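Local coordinates for ssDNA binding protein (Pyrococcus furiosus, PDB 4PSM) that binds single-stranded DNA, which it probably entraps in a tunnel system formed between its subunits, at residues A[5-10]-A[62-67]; A[18-23]-A[35-40]. All blocks are in the same frame, centred on the assembly; numbering follows the deposited sequence.

In the fold
From the N terminus the chain runs along strand 4-11, then through helices 15-26 and 33-53, and returns to the sheet as strand 61-71. Contact 1 closes the wide loop of 51 residues by pairing the first and last of these elements. Contact 2 closes a short loop of 11 residues within it, folding one helix back against the next, so the two nest and do not cross. Their centres lie about 12 Å apart and they touch: Lys18 NZ is 2.9 Å from Thr7 O, a probable hydrogen bond, and Thr7 CG2 packs on Val19 CG2. A helix pair is thus fastened onto one face of the sheet.

Contact 1 (A[5-10]-A[62-67]); sequences LMTGFV and VRISVD
Arg63 lies across one face of the Phe9 ring, CG and CD over the CD1-CE1 edge and NH1 over the CD2-CE2 edge of that same face. A bend at chi3 (63°) carries the chain across: CD, 3.8 Å from the centroid of the Phe9 ring, makes a CH-pi contact, and CZ, 4.4 Å from that centroid, a cation-pi one. The guanidinium does not lie flat on the ring; the planes stand 71° apart and NH1 leads. Its own face rests on Gly8 CA, where the positive phi suits glycine. NH1 also forms a salt bridge with Glu101 of the second subunit, a carboxylate that accepts a hydrogen bond from Phe9 N as well.

Thr7 does the work of a backbone group. Its OG1, set between its own N and carbonyl carbon (chi1 59°), accepts from Ile64 N at 2.8 Å and donates to a lone pair of Gly8 O. CG2 meanwhile packs on Ile64 CB. A valine in its place would probably leave Ile64 N without its acceptor and Gly8 O without that donor. A water joins Gly8 N to Ile64 O.

On either side of this irregularity, Leu5 with Val66 and Val10 with Val62 form hydrogen-bonded antiparallel pairs. Val10 and Val62 lie side by side, with Val10 CG1 3.6 Å from Val62 CG2, and Leu5 CB meets Val66 CG1 at 3.8 Å. These branched apolar residues suit the face covered by helices 15-26 and 33-53, whereas Phe9 faces helix 93-141 of its own chain. The whole is an antiparallel strand pair interrupted by a bulge-like irregularity at Thr7 and Gly8, where the outer strand gains one residue and turns a corner, in a sheet packed against helices.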
loop_
_atom_site.group_PDB
_atom_site.type_symbol
_atom_site.label_atom_id
_atom_site.label_comp_id
_atom_site.label_asym_id
_atom_site.label_seq_id
_atom_site.Cartn_x
_atom_site.Cartn_y
_atom_site.Cartn_z
ATOM N N LEU A 5 -2.360 21.508 -31.094
ATOM C CA LEU A 5 -1.830 21.777 -29.768
ATOM C C LEU A 5 -2.003 23.259 -29.464
ATOM O O LEU A 5 -1.639 24.115 -30.263
ATOM C CB LEU A 5 -0.373 21.347 -29.695
ATOM C CG LEU A 5 0.697 21.812 -28.700
ATOM C CD1 LEU A 5 0.454 23.103 -27.912
ATOM C CD2 LEU A 5 1.326 20.705 -27.885
HETATM N N MSE A 6 -2.582 23.552 -28.307
HETATM C CA MSE A 6 -2.801 24.926 -27.894
HETATM C C MSE A 6 -2.453 25.097 -26.432
HETATM O O MSE A 6 -2.924 24.346 -25.577
HETATM C CB MSE A 6 -4.250 25.325 -28.121
HETATM C CG MSE A 6 -4.726 25.133 -29.544
HETATM SE SE MSE A 6 -6.592 25.661 -29.721
HETATM C CE MSE A 6 -7.359 24.557 -28.316
ATOM N N THR A 7 -1.624 26.092 -26.148
ATOM C CA THR A 7 -1.200 26.351 -24.784
ATOM C C THR A 7 -2.205 27.213 -24.024
ATOM O O THR A 7 -2.310 27.119 -22.800
ATOM C CB THR A 7 0.172 27.049 -24.748
ATOM O OG1 THR A 7 0.099 28.279 -25.471
ATOM C CG2 THR A 7 1.251 26.167 -25.356
ATOM N N GLY A 8 -2.947 28.043 -24.749
ATOM C CA GLY A 8 -3.712 29.104 -24.122
ATOM C C GLY A 8 -2.693 30.101 -23.622
ATOM O O GLY A 8 -1.512 30.016 -23.984
ATOM N N PHE A 9 -3.121 31.044 -22.792
ATOM C CA PHE A 9 -2.186 32.048 -22.287
ATOM C C PHE A 9 -1.150 31.418 -21.369
ATOM O O PHE A 9 -1.478 30.634 -20.482
ATOM C CB PHE A 9 -2.912 33.174 -21.551
ATOM C CG PHE A 9 -3.790 34.005 -22.430
ATOM C CD1 PHE A 9 -3.236 34.926 -23.312
ATOM C CD2 PHE A 9 -5.164 33.879 -22.370
ATOM C CE1 PHE A 9 -4.042 35.712 -24.126
ATOM C CE2 PHE A 9 -5.978 34.662 -23.184
ATOM C CZ PHE A 9 -5.414 35.580 -24.066
ATOM N N VAL A 10 0.106 31.772 -21.581
ATOM C CA VAL A 10 1.167 31.305 -20.715
ATOM C C VAL A 10 2.332 32.292 -20.702
ATOM O O VAL A 10 2.745 32.804 -21.744
ATOM C CB VAL A 10 1.685 29.896 -21.130
ATOM C CG1 VAL A 10 2.465 29.975 -22.448
ATOM C CG2 VAL A 10 2.554 29.288 -20.007
ATOM N N VAL A 62 2.587 34.615 -23.963
ATOM C CA VAL A 62 2.425 34.101 -25.307
ATOM C C VAL A 62 1.248 33.135 -25.366
ATOM O O VAL A 62 0.784 32.636 -24.342
ATOM C CB VAL A 62 3.703 33.370 -25.774
ATOM C CG1 VAL A 62 4.914 34.273 -25.620
ATOM C CG2 VAL A 62 3.901 32.078 -24.978
ATOM N N ARG A 63 0.753 32.906 -26.575
ATOM C CA ARG A 63 -0.130 31.788 -26.857
ATOM C C ARG A 63 0.489 31.017 -28.003
ATOM O O ARG A 63 0.894 31.605 -29.001
ATOM C CB ARG A 63 -1.523 32.255 -27.250
ATOM C CG ARG A 63 -2.275 32.964 -26.152
ATOM C CD ARG A 63 -3.616 33.451 -26.665
ATOM N NE ARG A 63 -4.478 32.345 -27.071
ATOM C CZ ARG A 63 -5.301 31.706 -26.248
ATOM N NH1 ARG A 63 -5.373 32.062 -24.971
ATOM N NH2 ARG A 63 -6.052 30.712 -26.696
ATOM N N ILE A 64 0.561 29.701 -27.860
ATOM C CA ILE A 64 1.160 28.863 -28.887
ATOM C C ILE A 64 0.154 27.866 -29.445
ATOM O O ILE A 64 -0.560 27.191 -28.703
ATOM C CB ILE A 64 2.402 28.119 -28.357
ATOM C CG1 ILE A 64 3.486 29.129 -27.976
ATOM C CG2 ILE A 64 2.910 27.117 -29.395
ATOM C CD1 ILE A 64 4.717 28.515 -27.366
ATOM N N SER A 65 0.102 27.792 -30.765
ATOM C CA SER A 65 -0.756 26.852 -31.455
ATOM C C SER A 65 0.070 26.141 -32.517
ATOM O O SER A 65 0.963 26.722 -33.129
ATOM C CB SER A 65 -1.934 27.574 -32.106
ATOM O OG SER A 65 -2.569 28.447 -31.189
ATOM N N VAL A 66 -0.224 24.874 -32.734
ATOM C CA VAL A 66 0.475 24.129 -33.762
ATOM C C VAL A 66 -0.256 22.832 -34.041
ATOM O O VAL A 66 -0.618 22.096 -33.122
ATOM C CB VAL A 66 1.943 23.848 -33.373
ATOM C CG1 VAL A 66 2.007 22.933 -32.164
ATOM C CG2 VAL A 66 2.700 23.248 -34.553
ATOM N N ASP A 67 -0.500 22.578 -35.319
ATOM C CA ASP A 67 -1.079 21.319 -35.741
ATOM C C ASP A 67 0.035 20.301 -35.884
ATOM O O ASP A 67 1.190 20.649 -36.164
ATOM C CB ASP A 67 -1.840 21.479 -37.056
ATOM C CG ASP A 67 -3.160 22.200 -36.876
ATOM O OD1 ASP A 67 -4.192 21.518 -36.707
ATOM O OD2 ASP A 67 -3.164 23.448 -36.898
HETATM O O HOH W 1 -2.906 28.712 -27.504
#

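Contact 2 (A[18-23]-A[35-40]); sequences KVRRVL and EVVKAA
Val36 meets Leu23 first, the two side chains sliding past each other in opposite directions. Val36 holds CG1 anti to its backbone N (chi1 169°), which aims that methyl at the other helix and brings it to 4.0 Å from Leu23 CG. Leu23 extends beyond the valine, and its CD2 comes within 3.8 Å of Val36 O, a carbonyl already engaged by Ala40 N in the helix backbone. A branched residue fits here because one methyl can face the leucine while the side chain also touches Thr27 and Val31 in the connecting loop.

One residue on, Val37 lies toward the flank of the interface, and its CG2 only grazes Arg20 CD at 4.5 Å. Ala39 follows with a light touch of its CB on Leu23 CD2, at 4.2 Å. Ala40 is where the backbones come closest, its CA 5.4 Å from that of Arg20. Its single methyl is shared: CB sits 3.8 Å from Arg20 CG and equally near Leu23 CD2, so a small residue lets two long side chains converge on it.

Of its side chain, Arg20 gives the helix pair the aliphatic stem. A bend at chi3 (69°) precedes the guanidinium, whose NH2 bonds to Leu144 O and whose NH1 pairs with Glu149, both of the third subunit. The segment axes approach to 9.5 Å at 141°, a steeply inclined antiparallel packing without cross-helix hydrogen bonds. The pair is joined to the sheet through Leu23, which reaches Leu5 on strand 4-11 and Ile75 and Trp77 on strand 74-87, while Val19 packs on Leu43 further along helix 33-53.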
loop_
_atom_site.group_PDB
_atom_site.type_symbol
_atom_site.label_atom_id
_atom_site.label_comp_id
_atom_site.label_asym_id
_atom_site.label_seq_id
_atom_site.Cartn_x
_atom_site.Cartn_y
_atom_site.Cartn_z
ATOM N N LYS A 18 4.648 24.058 -20.599
ATOM C CA LYS A 18 3.230 24.050 -20.920
ATOM C C LYS A 18 2.970 23.272 -22.202
ATOM O O LYS A 18 1.996 22.520 -22.306
ATOM C CB LYS A 18 2.684 25.474 -21.038
ATOM C CG LYS A 18 1.179 25.519 -21.254
ATOM C CD LYS A 18 0.440 24.908 -20.064
ATOM C CE LYS A 18 -1.059 25.174 -20.129
ATOM N NZ LYS A 18 -1.373 26.633 -20.096
ATOM N N VAL A 19 3.843 23.463 -23.182
ATOM C CA VAL A 19 3.739 22.733 -24.428
ATOM C C VAL A 19 3.759 21.234 -24.129
ATOM O O VAL A 19 2.876 20.492 -24.557
ATOM C CB VAL A 19 4.885 23.115 -25.390
ATOM C CG1 VAL A 19 4.993 22.114 -26.531
ATOM C CG2 VAL A 19 4.668 24.510 -25.921
ATOM N N ARG A 20 4.759 20.802 -23.370
ATOM C CA ARG A 20 4.930 19.387 -23.080
ATOM C C ARG A 20 3.724 18.824 -22.331
ATOM O O ARG A 20 3.263 17.720 -22.614
ATOM C CB ARG A 20 6.205 19.151 -22.281
ATOM C CG ARG A 20 6.693 17.694 -22.325
ATOM C CD ARG A 20 7.909 17.488 -21.422
ATOM N NE ARG A 20 7.535 17.597 -20.011
ATOM C CZ ARG A 20 8.383 17.449 -18.998
ATOM N NH1 ARG A 20 9.661 17.191 -19.237
ATOM N NH2 ARG A 20 7.954 17.561 -17.746
ATOM N N ARG A 21 3.201 19.601 -21.388
ATOM C CA ARG A 21 2.042 19.178 -20.615
ATOM C C ARG A 21 0.827 18.946 -21.493
ATOM O O ARG A 21 0.160 17.915 -21.384
ATOM C CB ARG A 21 1.746 20.171 -19.501
ATOM C CG ARG A 21 2.789 20.132 -18.405
ATOM C CD ARG A 21 2.688 21.326 -17.494
ATOM N NE ARG A 21 1.320 21.572 -17.065
ATOM C CZ ARG A 21 0.963 22.634 -16.357
ATOM N NH1 ARG A 21 1.886 23.521 -16.021
ATOM N NH2 ARG A 21 -0.302 22.808 -15.988
ATOM N N VAL A 22 0.557 19.901 -22.378
ATOM C CA VAL A 22 -0.585 19.808 -23.277
ATOM C C VAL A 22 -0.408 18.628 -24.219
ATOM O O VAL A 22 -1.341 17.865 -24.464
ATOM C CB VAL A 22 -0.752 21.101 -24.090
ATOM C CG1 VAL A 22 -1.966 21.002 -25.022
ATOM C CG2 VAL A 22 -0.896 22.270 -23.144
ATOM N N LEU A 23 0.802 18.490 -24.744
ATOM C CA LEU A 23 1.134 17.379 -25.619
ATOM C C LEU A 23 0.889 16.011 -24.945
ATOM O O LEU A 23 0.277 15.119 -25.539
ATOM C CB LEU A 23 2.577 17.514 -26.098
ATOM C CG LEU A 23 2.993 16.622 -27.266
ATOM C CD1 LEU A 23 1.970 16.707 -28.387
ATOM C CD2 LEU A 23 4.368 17.016 -27.759
ATOM N N GLU A 35 8.406 9.594 -26.709
ATOM C CA GLU A 35 8.144 10.293 -27.966
ATOM C C GLU A 35 7.614 11.700 -27.706
ATOM O O GLU A 35 8.017 12.649 -28.373
ATOM C CB GLU A 35 7.158 9.507 -28.846
ATOM C CG GLU A 35 6.654 10.264 -30.065
ATOM C CD GLU A 35 7.761 10.616 -31.047
ATOM O OE1 GLU A 35 8.842 9.998 -30.978
ATOM O OE2 GLU A 35 7.549 11.513 -31.892
ATOM N N VAL A 36 6.710 11.820 -26.736
ATOM C CA VAL A 36 6.179 13.108 -26.328
ATOM C C VAL A 36 7.313 14.023 -25.887
ATOM O O VAL A 36 7.402 15.178 -26.308
ATOM C CB VAL A 36 5.171 12.960 -25.179
ATOM C CG1 VAL A 36 4.830 14.321 -24.583
ATOM C CG2 VAL A 36 3.917 12.256 -25.663
ATOM N N VAL A 37 8.188 13.497 -25.041
ATOM C CA VAL A 37 9.320 14.271 -24.556
ATOM C C VAL A 37 10.192 14.707 -25.723
ATOM O O VAL A 37 10.664 15.839 -25.779
ATOM C CB VAL A 37 10.160 13.468 -23.548
ATOM C CG1 VAL A 37 11.540 14.093 -23.369
ATOM C CG2 VAL A 37 9.435 13.378 -22.220
ATOM N N LYS A 38 10.389 13.792 -26.660
ATOM C CA LYS A 38 11.250 14.031 -27.803
ATOM C C LYS A 38 10.614 15.058 -28.749
ATOM O O LYS A 38 11.268 15.993 -29.193
ATOM C CB LYS A 38 11.526 12.704 -28.520
ATOM C CG LYS A 38 12.595 12.751 -29.594
ATOM C CD LYS A 38 12.032 13.191 -30.935
ATOM C CE LYS A 38 12.695 12.434 -32.076
ATOM N NZ LYS A 38 14.179 12.445 -31.959
ATOM N N ALA A 39 9.331 14.887 -29.044
ATOM C CA ALA A 39 8.625 15.792 -29.942
ATOM C C ALA A 39 8.538 17.207 -29.364
ATOM O O ALA A 39 8.751 18.191 -30.063
ATOM C CB ALA A 39 7.224 15.261 -30.258
ATOM N N ALA A 40 8.221 17.299 -28.081
ATOM C CA ALA A 40 8.075 18.584 -27.423
ATOM C C ALA A 40 9.417 19.293 -27.371
ATOM O O ALA A 40 9.503 20.497 -27.591
ATOM C CB ALA A 40 7.504 18.401 -26.010
#